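Local coordinates for RabGDI protein (Plasmodium falciparum 3D7, PDB 3P1W) that probably binds GDP-bound Rab GTPases and slows their release of nucleotide, as expected of a Rab GDP-dissociation inhibitor in vesicle transport, at residues A60-T65 and N69-K74; R85-D90 and K375-A380; I327-I332 and K397-L402. All blocks are in the same frame, centred on the assembly; numbering follows the deposited sequence.

Interaction 1: A60-T65 and N69-K74; sequences ASLNLT and NTFKPK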
ATOM      1  N   ALA A  60      -9.830   7.836   2.086  1.00 22.32           N
ATOM      2  CA  ALA A  60     -11.178   8.021   1.508  1.00 23.15           C
ATOM      3  C   ALA A  60     -11.208   7.884  -0.006  1.00 23.41           C
ATOM      4  O   ALA A  60     -10.216   8.159  -0.683  1.00 20.84           O
ATOM      5  CB  ALA A  60     -11.737   9.377   1.881  1.00 23.76           C
ATOM      6  N   SER A  61     -12.379   7.488  -0.506  1.00 23.28           N
ATOM      7  CA  SER A  61     -12.673   7.404  -1.922  1.00 25.22           C
ATOM      8  C   SER A  61     -13.567   8.589  -2.329  1.00 25.22           C
ATOM      9  O   SER A  61     -14.595   8.809  -1.697  1.00 25.33           O
ATOM     10  CB  SER A  61     -13.432   6.097  -2.160  1.00 26.46           C
ATOM     11  OG  SER A  61     -13.742   5.931  -3.520  1.00 32.34           O
ATOM     12  N   LEU A  62     -13.189   9.338  -3.359  1.00 24.21           N
ATOM     13  CA  LEU A  62     -13.937  10.549  -3.780  1.00 25.24           C
ATOM     14  C   LEU A  62     -14.580  10.404  -5.166  1.00 25.89           C
ATOM     15  O   LEU A  62     -13.975   9.878  -6.105  1.00 24.81           O
ATOM     16  CB  LEU A  62     -13.011  11.766  -3.784  1.00 25.17           C
ATOM     17  CG  LEU A  62     -12.453  12.326  -2.454  1.00 27.60           C
ATOM     18  CD1 LEU A  62     -11.788  11.254  -1.652  1.00 31.60           C
ATOM     19  CD2 LEU A  62     -11.428  13.456  -2.733  1.00 26.70           C
ATOM     20  N   ASN A  63     -15.810  10.886  -5.301  1.00 26.47           N
ATOM     21  CA  ASN A  63     -16.406  11.045  -6.623  1.00 27.70           C
ATOM     22  C   ASN A  63     -15.932  12.349  -7.253  1.00 27.64           C
ATOM     23  O   ASN A  63     -15.060  13.014  -6.708  1.00 26.50           O
ATOM     24  CB  ASN A  63     -17.938  10.942  -6.558  1.00 29.25           C
ATOM     25  CG  ASN A  63     -18.600  12.042  -5.735  1.00 29.90           C
ATOM     26  OD1 ASN A  63     -17.990  13.050  -5.376  1.00 27.61           O
ATOM     27  ND2 ASN A  63     -19.887  11.837  -5.438  1.00 31.45           N
ATOM     28  N   LEU A  64     -16.495  12.732  -8.394  1.00 29.11           N
ATOM     29  CA  LEU A  64     -16.049  13.967  -9.041  1.00 30.01           C
ATOM     30  C   LEU A  64     -16.309  15.186  -8.200  1.00 30.56           C
ATOM     31  O   LEU A  64     -15.430  16.009  -8.026  1.00 30.13           O
ATOM     32  CB  LEU A  64     -16.770  14.191 -10.368  1.00 31.04           C
ATOM     33  CG  LEU A  64     -16.226  13.579 -11.616  1.00 31.66           C
ATOM     34  CD1 LEU A  64     -17.243  13.907 -12.718  1.00 32.25           C
ATOM     35  CD2 LEU A  64     -14.830  14.100 -11.900  1.00 28.84           C
ATOM     36  N   THR A  65     -17.550  15.333  -7.726  1.00 31.74           N
ATOM     37  CA  THR A  65     -17.917  16.475  -6.892  1.00 32.30           C
ATOM     38  C   THR A  65     -16.940  16.641  -5.746  1.00 31.43           C
ATOM     39  O   THR A  65     -16.458  17.737  -5.474  1.00 31.29           O
ATOM     40  CB  THR A  65     -19.340  16.333  -6.357  1.00 33.51           C
ATOM     41  OG1 THR A  65     -20.238  16.380  -7.464  1.00 36.44           O
ATOM     42  CG2 THR A  65     -19.693  17.447  -5.359  1.00 34.50           C
ATOM     43  N   ASN A  69     -14.294  19.524  -5.059  1.00 26.68           N
ATOM     44  CA  ASN A  69     -14.507  20.340  -3.861  1.00 27.42           C
ATOM     45  C   ASN A  69     -13.262  20.366  -2.997  1.00 26.70           C
ATOM     46  O   ASN A  69     -12.952  21.391  -2.362  1.00 26.61           O
ATOM     47  CB  ASN A  69     -15.705  19.841  -3.029  1.00 28.46           C
ATOM     48  CG  ASN A  69     -17.057  20.273  -3.610  1.00 33.30           C
ATOM     49  OD1 ASN A  69     -17.127  21.046  -4.569  1.00 36.96           O
ATOM     50  ND2 ASN A  69     -18.141  19.759  -3.028  1.00 35.14           N
ATOM     51  N   THR A  70     -12.570  19.225  -2.960  1.00 24.42           N
ATOM     52  CA  THR A  70     -11.408  19.039  -2.095  1.00 24.07           C
ATOM     53  C   THR A  70     -10.165  19.724  -2.625  1.00 22.73           C
ATOM     54  O   THR A  70      -9.478  20.387  -1.878  1.00 22.51           O
ATOM     55  CB  THR A  70     -11.118  17.523  -1.865  1.00 23.34           C
ATOM     56  OG1 THR A  70     -12.241  16.932  -1.190  1.00 24.83           O
ATOM     57  CG2 THR A  70      -9.831  17.317  -1.056  1.00 24.59           C
ATOM     58  N   PHE A  71      -9.903  19.579  -3.917  1.00 21.96           N
ATOM     59  CA  PHE A  71      -8.672  20.055  -4.524  1.00 22.22           C
ATOM     60  C   PHE A  71      -8.823  21.300  -5.400  1.00 23.04           C
ATOM     61  O   PHE A  71      -7.863  22.029  -5.571  1.00 22.48           O
ATOM     62  CB  PHE A  71      -8.126  18.970  -5.430  1.00 21.59           C
ATOM     63  CG  PHE A  71      -7.563  17.758  -4.693  1.00 21.38           C
ATOM     64  CD1 PHE A  71      -6.243  17.749  -4.263  1.00 23.79           C
ATOM     65  CD2 PHE A  71      -8.343  16.650  -4.462  1.00 23.02           C
ATOM     66  CE1 PHE A  71      -5.712  16.603  -3.604  1.00 24.37           C
ATOM     67  CE2 PHE A  71      -7.836  15.527  -3.824  1.00 24.83           C
ATOM     68  CZ  PHE A  71      -6.526  15.506  -3.390  1.00 24.36           C
ATOM     69  N   LYS A  72     -10.000  21.481  -6.005  1.00 23.82           N
ATOM     70  CA  LYS A  72     -10.226  22.582  -6.965  1.00 24.94           C
ATOM     71  C   LYS A  72     -11.590  23.236  -6.707  1.00 26.24           C
ATOM     72  O   LYS A  72     -12.448  23.286  -7.576  1.00 27.31           O
ATOM     73  CB  LYS A  72     -10.139  22.084  -8.412  1.00 24.49           C
ATOM     74  CG  LYS A  72      -8.818  21.464  -8.839  1.00 25.01           C
ATOM     75  CD  LYS A  72      -8.879  20.947 -10.255  1.00 24.95           C
ATOM     76  CE  LYS A  72      -7.590  20.249 -10.714  1.00 26.12           C
ATOM     77  NZ  LYS A  72      -6.392  21.140 -10.566  1.00 26.12           N
ATOM     78  N   PRO A  73     -11.801  23.732  -5.487  1.00 27.63           N
ATOM     79  CA  PRO A  73     -13.075  24.242  -5.052  1.00 28.79           C
ATOM     80  C   PRO A  73     -13.554  25.486  -5.790  1.00 29.70           C
ATOM     81  O   PRO A  73     -14.724  25.803  -5.693  1.00 29.91           O
ATOM     82  CB  PRO A  73     -12.838  24.568  -3.571  1.00 29.13           C
ATOM     83  CG  PRO A  73     -11.425  24.847  -3.479  1.00 28.18           C
ATOM     84  CD  PRO A  73     -10.821  23.781  -4.390  1.00 28.77           C
ATOM     85  N   LYS A  74     -12.676  26.174  -6.510  1.00 29.13           N
ATOM     86  CA  LYS A  74     -13.100  27.367  -7.267  1.00 30.83           C
ATOM     87  C   LYS A  74     -13.571  27.050  -8.682  1.00 31.90           C
ATOM     88  O   LYS A  74     -14.094  27.934  -9.367  1.00 32.84           O
ATOM     89  CB  LYS A  74     -11.956  28.373  -7.332  1.00 31.00           C
ATOM     90  CG  LYS A  74     -11.654  29.055  -5.997  1.00 31.70           C
ATOM     91  CD  LYS A  74     -12.753  29.991  -5.557  1.00 32.96           C
ATOM     92  CE  LYS A  74     -12.689  31.341  -6.253  1.00 33.62           C
ATOM     93  NZ  LYS A  74     -14.011  32.003  -6.171  1.00 32.47           N
TER

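Interaction 2: R85-D90 and K375-A380; sequences RHWNVD and KGKYIA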
ATOM      1  N   ARG A  85     -21.247   8.814 -10.516  1.00 38.53           N
ATOM      2  CA  ARG A  85     -21.245   7.362 -10.253  1.00 38.79           C
ATOM      3  C   ARG A  85     -20.091   6.593 -10.930  1.00 37.27           C
ATOM      4  O   ARG A  85     -19.753   5.492 -10.511  1.00 37.84           O
ATOM      5  CB  ARG A  85     -22.601   6.733 -10.629  1.00 41.67           C
ATOM      6  CG  ARG A  85     -22.888   6.698 -12.111  1.00 45.07           C
ATOM      7  CD  ARG A  85     -24.383   6.544 -12.394  1.00 51.18           C
ATOM      8  NE  ARG A  85     -24.630   6.662 -13.827  1.00 55.42           N
ATOM      9  CZ  ARG A  85     -24.420   5.690 -14.713  1.00 59.36           C
ATOM     10  NH1 ARG A  85     -24.659   5.908 -16.003  1.00 60.85           N
ATOM     11  NH2 ARG A  85     -23.966   4.498 -14.324  1.00 60.23           N
ATOM     12  N   HIS A  86     -19.491   7.172 -11.965  1.00 36.03           N
ATOM     13  CA  HIS A  86     -18.384   6.534 -12.686  1.00 34.94           C
ATOM     14  C   HIS A  86     -17.057   6.722 -11.972  1.00 32.10           C
ATOM     15  O   HIS A  86     -16.085   6.053 -12.305  1.00 31.51           O
ATOM     16  CB  HIS A  86     -18.239   7.129 -14.078  1.00 35.07           C
ATOM     17  CG  HIS A  86     -19.491   7.055 -14.891  1.00 39.73           C
ATOM     18  ND1 HIS A  86     -20.001   5.864 -15.358  1.00 41.69           N
ATOM     19  CD2 HIS A  86     -20.337   8.024 -15.312  1.00 42.56           C
ATOM     20  CE1 HIS A  86     -21.113   6.102 -16.034  1.00 45.57           C
ATOM     21  NE2 HIS A  86     -21.341   7.405 -16.019  1.00 44.54           N
ATOM     22  N   TRP A  87     -17.013   7.666 -11.035  1.00 30.80           N
ATOM     23  CA  TRP A  87     -15.749   8.044 -10.394  1.00 29.01           C
ATOM     24  C   TRP A  87     -15.663   7.592  -8.957  1.00 28.02           C
ATOM     25  O   TRP A  87     -16.492   7.953  -8.124  1.00 28.59           O
ATOM     26  CB  TRP A  87     -15.532   9.553 -10.490  1.00 28.81           C
ATOM     27  CG  TRP A  87     -15.432  10.021 -11.895  1.00 29.25           C
ATOM     28  CD1 TRP A  87     -16.466  10.322 -12.729  1.00 30.96           C
ATOM     29  CD2 TRP A  87     -14.231  10.243 -12.650  1.00 30.25           C
ATOM     30  NE1 TRP A  87     -15.990  10.708 -13.954  1.00 33.18           N
ATOM     31  CE2 TRP A  87     -14.620  10.668 -13.936  1.00 32.10           C
ATOM     32  CE3 TRP A  87     -12.871  10.115 -12.366  1.00 29.33           C
ATOM     33  CZ2 TRP A  87     -13.698  10.975 -14.934  1.00 31.34           C
ATOM     34  CZ3 TRP A  87     -11.948  10.412 -13.369  1.00 30.11           C
ATOM     35  CH2 TRP A  87     -12.364  10.831 -14.628  1.00 31.81           C
ATOM     36  N   ASN A  88     -14.622   6.814  -8.662  1.00 26.78           N
ATOM     37  CA  ASN A  88     -14.319   6.401  -7.298  1.00 25.55           C
ATOM     38  C   ASN A  88     -12.806   6.513  -7.094  1.00 24.54           C
ATOM     39  O   ASN A  88     -12.086   5.533  -7.246  1.00 24.39           O
ATOM     40  CB  ASN A  88     -14.789   4.977  -7.068  1.00 25.95           C
ATOM     41  CG  ASN A  88     -16.311   4.848  -7.154  1.00 28.34           C
ATOM     42  OD1 ASN A  88     -17.023   5.242  -6.228  1.00 29.77           O
ATOM     43  ND2 ASN A  88     -16.799   4.281  -8.247  1.00 28.99           N
ATOM     44  N   VAL A  89     -12.350   7.723  -6.766  1.00 23.92           N
ATOM     45  CA  VAL A  89     -10.920   8.044  -6.739  1.00 22.64           C
ATOM     46  C   VAL A  89     -10.366   7.927  -5.326  1.00 22.21           C
ATOM     47  O   VAL A  89     -10.647   8.761  -4.456  1.00 22.11           O
ATOM     48  CB  VAL A  89     -10.693   9.461  -7.299  1.00 22.95           C
ATOM     49  CG1 VAL A  89      -9.186   9.832  -7.279  1.00 21.29           C
ATOM     50  CG2 VAL A  89     -11.312   9.607  -8.723  1.00 24.03           C
ATOM     51  N   ASP A  90      -9.607   6.862  -5.093  1.00 21.37           N
ATOM     52  CA  ASP A  90      -8.958   6.647  -3.830  1.00 20.99           C
ATOM     53  C   ASP A  90      -7.869   7.709  -3.643  1.00 18.89           C
ATOM     54  O   ASP A  90      -7.075   7.958  -4.560  1.00 19.42           O
ATOM     55  CB  ASP A  90      -8.304   5.261  -3.801  1.00 20.60           C
ATOM     56  CG  ASP A  90      -9.303   4.117  -3.654  1.00 24.31           C
ATOM     57  OD1 ASP A  90     -10.401   4.273  -3.089  1.00 24.18           O
ATOM     58  OD2 ASP A  90      -8.960   3.003  -4.075  1.00 29.15           O
ATOM     59  N   LYS A 375     -15.388   5.696 -18.638  1.00 35.48           N
ATOM     60  CA  LYS A 375     -14.782   4.919 -19.708  1.00 35.68           C
ATOM     61  C   LYS A 375     -14.058   5.893 -20.630  1.00 35.70           C
ATOM     62  O   LYS A 375     -14.626   6.928 -21.021  1.00 37.25           O
ATOM     63  CB  LYS A 375     -15.843   4.099 -20.485  1.00 37.76           C
ATOM     64  CG  LYS A 375     -15.248   3.036 -21.406  1.00 39.18           C
ATOM     65  CD  LYS A 375     -16.337   2.284 -22.183  1.00 44.13           C
ATOM     66  N   GLY A 376     -12.819   5.566 -20.986  1.00 34.14           N
ATOM     67  CA  GLY A 376     -12.021   6.409 -21.879  1.00 33.84           C
ATOM     68  C   GLY A 376     -11.092   7.334 -21.104  1.00 31.94           C
ATOM     69  O   GLY A 376     -10.238   7.997 -21.686  1.00 32.49           O
ATOM     70  N   LYS A 377     -11.274   7.420 -19.798  1.00 30.82           N
ATOM     71  CA  LYS A 377     -10.345   8.194 -18.965  1.00 28.95           C
ATOM     72  C   LYS A 377      -9.580   7.252 -18.026  1.00 27.72           C
ATOM     73  O   LYS A 377     -10.013   6.138 -17.722  1.00 27.99           O
ATOM     74  CB  LYS A 377     -11.082   9.282 -18.168  1.00 29.70           C
ATOM     75  CG  LYS A 377     -11.810  10.343 -19.006  1.00 31.39           C
ATOM     76  CD  LYS A 377     -10.874  11.162 -19.910  1.00 31.27           C
ATOM     77  CE  LYS A 377     -11.675  12.056 -20.861  1.00 33.18           C
ATOM     78  NZ  LYS A 377     -10.872  12.597 -21.979  1.00 33.17           N
ATOM     79  N   TYR A 378      -8.414   7.716 -17.583  1.00 26.11           N
ATOM     80  CA  TYR A 378      -7.550   6.951 -16.708  1.00 24.80           C
ATOM     81  C   TYR A 378      -7.081   7.856 -15.572  1.00 23.16           C
ATOM     82  O   TYR A 378      -7.024   9.087 -15.725  1.00 23.84           O
ATOM     83  CB  TYR A 378      -6.318   6.438 -17.462  1.00 24.85           C
ATOM     84  CG  TYR A 378      -6.667   5.635 -18.690  1.00 25.30           C
ATOM     85  CD1 TYR A 378      -6.558   4.262 -18.685  1.00 29.36           C
ATOM     86  CD2 TYR A 378      -7.156   6.251 -19.832  1.00 30.14           C
ATOM     87  CE1 TYR A 378      -6.907   3.516 -19.787  1.00 31.35           C
ATOM     88  CE2 TYR A 378      -7.502   5.518 -20.948  1.00 31.01           C
ATOM     89  CZ  TYR A 378      -7.372   4.146 -20.912  1.00 33.76           C
ATOM     90  OH  TYR A 378      -7.705   3.383 -22.002  1.00 34.02           O
ATOM     91  N   ILE A 379      -6.705   7.225 -14.469  0.50 21.94           N
ATOM     92  CA  ILE A 379      -6.117   7.913 -13.335  0.50 20.59           C
ATOM     93  C   ILE A 379      -4.752   7.307 -12.998  0.50 19.17           C
ATOM     94  O   ILE A 379      -4.663   6.112 -12.719  0.50 18.86           O
ATOM     95  CB  ILE A 379      -7.039   7.815 -12.099  0.50 21.00           C
ATOM     96  CG1 ILE A 379      -8.243   8.722 -12.278  0.50 23.10           C
ATOM     97  CG2 ILE A 379      -6.328   8.274 -10.872  0.50 19.95           C
ATOM     98  CD1 ILE A 379      -7.878  10.154 -12.141  0.50 24.54           C
ATOM     99  N   ALA A 380      -3.702   8.131 -13.026  1.00 18.48           N
ATOM    100  CA  ALA A 380      -2.368   7.717 -12.597  1.00 17.51           C
ATOM    101  C   ALA A 380      -2.029   8.495 -11.331  1.00 17.84           C
ATOM    102  O   ALA A 380      -2.166   9.710 -11.305  1.00 18.23           O
ATOM    103  CB  ALA A 380      -1.311   8.004 -13.709  1.00 17.72           C
TER

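Interaction 3: I327-I332 and K397-L402; sequences IRCICI and KPLELL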
ATOM      1  N   ILE A 327       4.149  13.014  -0.908  1.00 14.92           N
ATOM      2  CA  ILE A 327       3.390  13.709  -1.928  1.00 13.93           C
ATOM      3  C   ILE A 327       2.726  12.663  -2.793  1.00 13.51           C
ATOM      4  O   ILE A 327       3.336  11.624  -3.123  1.00 13.05           O
ATOM      5  CB  ILE A 327       4.287  14.691  -2.755  1.00 14.70           C
ATOM      6  CG1 ILE A 327       3.452  15.402  -3.823  1.00 15.82           C
ATOM      7  CG2 ILE A 327       5.532  13.952  -3.355  1.00 13.23           C
ATOM      8  CD1 ILE A 327       4.196  16.632  -4.473  1.00 19.17           C
ATOM      9  N   ARG A 328       1.443  12.875  -3.051  1.00 12.89           N
ATOM     10  CA  ARG A 328       0.690  12.112  -4.024  1.00 13.90           C
ATOM     11  C   ARG A 328       0.035  13.046  -5.006  1.00 14.30           C
ATOM     12  O   ARG A 328      -0.572  14.043  -4.627  1.00 15.02           O
ATOM     13  CB  ARG A 328      -0.395  11.219  -3.370  1.00 13.61           C
ATOM     14  CG  ARG A 328       0.149  10.209  -2.406  1.00 13.96           C
ATOM     15  CD  ARG A 328      -0.865   9.192  -1.950  1.00 15.57           C
ATOM     16  NE  ARG A 328      -0.237   8.287  -0.988  1.00 14.12           N
ATOM     17  CZ  ARG A 328      -0.098   8.546   0.325  1.00 16.23           C
ATOM     18  NH1 ARG A 328      -0.601   9.648   0.861  1.00 16.43           N
ATOM     19  NH2 ARG A 328       0.528   7.690   1.108  1.00 15.92           N
ATOM     20  N   CYS A 329       0.193  12.720  -6.287  1.00 14.97           N
ATOM     21  CA  CYS A 329      -0.361  13.505  -7.367  1.00 16.03           C
ATOM     22  C   CYS A 329      -1.252  12.597  -8.176  1.00 17.04           C
ATOM     23  O   CYS A 329      -0.772  11.683  -8.840  1.00 16.09           O
ATOM     24  CB  CYS A 329       0.750  14.073  -8.267  1.00 16.87           C
ATOM     25  SG  CYS A 329       0.047  15.231  -9.491  1.00 20.33           S
ATOM     26  N   ILE A 330      -2.555  12.849  -8.087  1.00 17.37           N
ATOM     27  CA  ILE A 330      -3.561  12.170  -8.881  1.00 18.31           C
ATOM     28  C   ILE A 330      -3.723  12.891 -10.213  1.00 18.65           C
ATOM     29  O   ILE A 330      -3.979  14.100 -10.240  1.00 18.02           O
ATOM     30  CB  ILE A 330      -4.907  12.126  -8.123  1.00 18.23           C
ATOM     31  CG1 ILE A 330      -4.754  11.311  -6.824  1.00 18.86           C
ATOM     32  CG2 ILE A 330      -6.034  11.578  -9.049  1.00 18.79           C
ATOM     33  CD1 ILE A 330      -5.889  11.495  -5.782  1.00 18.31           C
ATOM     34  N   CYS A 331      -3.570  12.155 -11.321  1.00 19.28           N
ATOM     35  CA  CYS A 331      -3.582  12.733 -12.656  1.00 20.41           C
ATOM     36  C   CYS A 331      -4.648  12.052 -13.511  1.00 21.26           C
ATOM     37  O   CYS A 331      -4.666  10.823 -13.623  1.00 20.83           O
ATOM     38  CB  CYS A 331      -2.255  12.498 -13.359  1.00 21.14           C
ATOM     39  SG  CYS A 331      -0.807  13.008 -12.440  1.00 22.00           S
ATOM     40  N   ILE A 332      -5.536  12.847 -14.086  1.00 20.98           N
ATOM     41  CA  ILE A 332      -6.492  12.338 -15.049  1.00 21.84           C
ATOM     42  C   ILE A 332      -5.803  12.338 -16.398  1.00 22.74           C
ATOM     43  O   ILE A 332      -5.321  13.389 -16.848  1.00 23.93           O
ATOM     44  CB  ILE A 332      -7.757  13.201 -15.107  1.00 22.43           C
ATOM     45  CG1 ILE A 332      -8.552  13.069 -13.800  1.00 22.82           C
ATOM     46  CG2 ILE A 332      -8.656  12.758 -16.251  1.00 23.01           C
ATOM     47  CD1 ILE A 332      -9.734  14.008 -13.691  1.00 22.28           C
ATOM     48  N   LYS A 397      10.008  14.185 -13.258  1.00 23.32           N
ATOM     49  CA  LYS A 397      10.398  13.125 -14.199  0.50 23.72           C
ATOM     50  C   LYS A 397       9.368  11.992 -14.228  1.00 22.74           C
ATOM     51  O   LYS A 397       8.954  11.543 -15.290  1.00 23.00           O
ATOM     52  CB  LYS A 397      11.814  12.597 -13.904  0.50 24.54           C
ATOM     53  CG  LYS A 397      12.531  12.066 -15.140  0.50 25.16           C
ATOM     54  N   PRO A 398       8.901  11.531 -13.049  1.00 21.57           N
ATOM     55  CA  PRO A 398       7.833  10.550 -13.102  1.00 20.61           C
ATOM     56  C   PRO A 398       6.589  11.003 -13.867  1.00 20.36           C
ATOM     57  O   PRO A 398       5.985  10.216 -14.606  1.00 19.99           O
ATOM     58  CB  PRO A 398       7.489  10.322 -11.619  1.00 21.14           C
ATOM     59  CG  PRO A 398       8.756  10.639 -10.897  1.00 20.73           C
ATOM     60  CD  PRO A 398       9.425  11.720 -11.694  1.00 21.78           C
ATOM     61  N   LEU A 399       6.177  12.256 -13.667  1.00 20.72           N
ATOM     62  CA  LEU A 399       5.019  12.796 -14.375  1.00 20.82           C
ATOM     63  C   LEU A 399       5.228  12.804 -15.885  1.00 22.21           C
ATOM     64  O   LEU A 399       4.266  12.638 -16.625  1.00 21.80           O
ATOM     65  CB  LEU A 399       4.684  14.200 -13.905  1.00 20.07           C
ATOM     66  CG  LEU A 399       4.099  14.344 -12.503  1.00 20.22           C
ATOM     67  CD1 LEU A 399       4.091  15.841 -12.063  1.00 22.53           C
ATOM     68  CD2 LEU A 399       2.713  13.730 -12.434  1.00 19.16           C
ATOM     69  N   GLU A 400       6.473  12.991 -16.322  1.00 23.40           N
ATOM     70  CA  GLU A 400       6.788  12.948 -17.765  1.00 24.87           C
ATOM     71  C   GLU A 400       6.535  11.597 -18.409  1.00 24.50           C
ATOM     72  O   GLU A 400       6.453  11.515 -19.636  1.00 26.16           O
ATOM     73  CB  GLU A 400       8.242  13.372 -18.037  1.00 26.18           C
ATOM     74  CG  GLU A 400       8.507  14.805 -17.728  1.00 28.64           C
ATOM     75  CD  GLU A 400       9.987  15.199 -17.934  1.00 35.16           C
ATOM     76  OE1 GLU A 400      10.805  14.366 -18.392  1.00 36.87           O
ATOM     77  OE2 GLU A 400      10.321  16.345 -17.584  1.00 38.16           O
ATOM     78  N   LEU A 401       6.431  10.538 -17.601  1.00 22.95           N
ATOM     79  CA  LEU A 401       6.123   9.222 -18.119  1.00 22.62           C
ATOM     80  C   LEU A 401       4.680   9.060 -18.582  1.00 22.99           C
ATOM     81  O   LEU A 401       4.384   8.114 -19.302  1.00 22.51           O
ATOM     82  CB  LEU A 401       6.421   8.142 -17.075  1.00 21.52           C
ATOM     83  CG  LEU A 401       7.853   8.029 -16.583  1.00 22.07           C
ATOM     84  CD1 LEU A 401       7.893   7.096 -15.369  1.00 22.70           C
ATOM     85  CD2 LEU A 401       8.744   7.515 -17.759  1.00 22.29           C
ATOM     86  N   LEU A 402       3.782   9.968 -18.174  1.00 23.37           N
ATOM     87  CA  LEU A 402       2.330   9.689 -18.232  1.00 23.17           C
ATOM     88  C   LEU A 402       1.606  10.091 -19.523  1.00 25.11           C
ATOM     89  O   LEU A 402       0.423   9.793 -19.682  1.00 25.31           O
ATOM     90  CB  LEU A 402       1.636  10.397 -17.066  1.00 22.45           C
ATOM     91  CG  LEU A 402       2.146  10.087 -15.653  1.00 20.02           C
ATOM     92  CD1 LEU A 402       1.304  10.846 -14.597  1.00 18.49           C
ATOM     93  CD2 LEU A 402       2.160   8.551 -15.390  1.00 21.49           C
TER

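Interaction 1: A60-T65 and N69-K74
Thr65 and Asn69 stand one turn apart on helix 64-71, and the carbonyl O of Thr65 accepts a hydrogen bond from the backbone N of Asn69 at 2.8 Å, with an N-H...O angle of 157°. Their side chains run side by side and point the same way. In Thr65 the methyl CG2 is anti to the backbone N, which lays it against the side-chain amide of Asn69, 3.6 Å from ND2. The other branch, OG1, is hydrogen-bonded to Asn84. The third main participant, Leu62, comes from the short strand before the helix. It crosses Thr70 at about a right angle, its methyl CD2 lying 3.9 Å from Thr70 OG1, a hydroxyl bonded to Asn66 O. The same methyl sits at the rim of the Phe71 ring, near its plane, 4.3 Å from CE2; one branch of Leu62 thus touches both Thr70 and Phe71 near the end of the helix. Asn63, between strand and helix, is the N-cap, its OD1 accepting a hydrogen bond from Asn66 N. Leu62 is held in turn by backbone pairing with Val89. The arrangement is a short strand leading through an asparagine N-cap into a two-turn surface helix that packs back on the strand.

Interaction 2: R85-D90 and K375-A380
Lys377 and Ile379 meet the indole of Trp87, joining the loop that leads into strand 89-90 to the start of strand 378-385, in the mixed sheet of this GDI-family fold. The contact is apolar packing, and it is buried. The second segment begins with Lys375 and passes through Gly376 at a positive phi (96°) before reaching Lys377. The CB of Lys377 lies 4.1 Å from Trp87 CH2, approaching the indole obliquely. Its chain bends at chi2 (-62°) and carries the ammonium away from the ring, where NZ forms a salt bridge with Glu406. Tyr378, the next residue and the first of the strand, points its CB away from the segment of Trp87. Ile379 again directs its CB toward that segment, and its side chain also packs on Ile330 and Ile332 of the neighbouring strand 320-333. The indole is itself held by neighbours: NE1 is hydrogen-bonded to Tyr81 O, the Tyr81 ring makes an edge-to-face contact with it, and Val89 CG2 lies in plane at the indole edge. In the conformer described, Ile379 CG1 likewise meets an edge of the indole, near its plane, 4.2 Å from Trp87 CZ3.

Interaction 3: I327-I332 and K397-L402
Cys331 SG meets two leucine methyls that approach from the same side, 3.6 Å from Leu399 CD2 and 3.7 Å from Leu402 CD1. Both methyls belong to residues three apart in the chain and converge on the one sulfur. Leu402 CD1 also reaches the base of the cysteine, 4.1 Å from Cys331 CB. Two residues earlier in the strand, Cys329 SG meets the methyl that already touches Cys331, at 4.2 Å from Leu399 CD2; this one branch therefore spans two thiols on the same face of the strand. The two cysteines get there by different torsions. Cys331 places SG anti to its carbonyl carbon (chi1 -52°), whereas in Cys329 it stands opposite the backbone N (chi1 -173°). In the second shell, the turn bearing the leucines is held by its own backbone, with Leu402 N bonded to Leu399 O at 3.1 Å and Leu401 N to Pro398 O at 3.0 Å. The thiols have further apolar company from strand 405-418, where Cys329 packs on Val410 and Cys331 on Ile405. Leu399 also rests on Val382, and Leu402 on Ile363 and Ile337. Strand 320-333 runs between strands 378-385 and 405-418, antiparallel to both, and the short helix 396-400 with the turn after it packs on this face of the sheet, extending across to strand 361-367.

From the N terminus, interaction 1 comes first and closes a local turn of helix 64-71, complete before interaction 2 opens. The two are joined directly where strand 61-62 pairs antiparallel with strand 89-90, and Leu64 packs on Trp87. Interaction 2 then closes a long excursion, with 284 residues between its segments, and brings this N-terminal region to the large mixed sheet. Interaction 3 closes a loop of 64 intervening residues and crosses it: 327-332 falls within that excursion, while 397-402 lies beyond 375-380. Adjacent antiparallel strands 320-333 and 378-385 tie these two contacts together, Ala380 pairing with Cys331 through the backbone. Interactions 1 and 3 do not touch, their nearest atoms being about 5 Å apart.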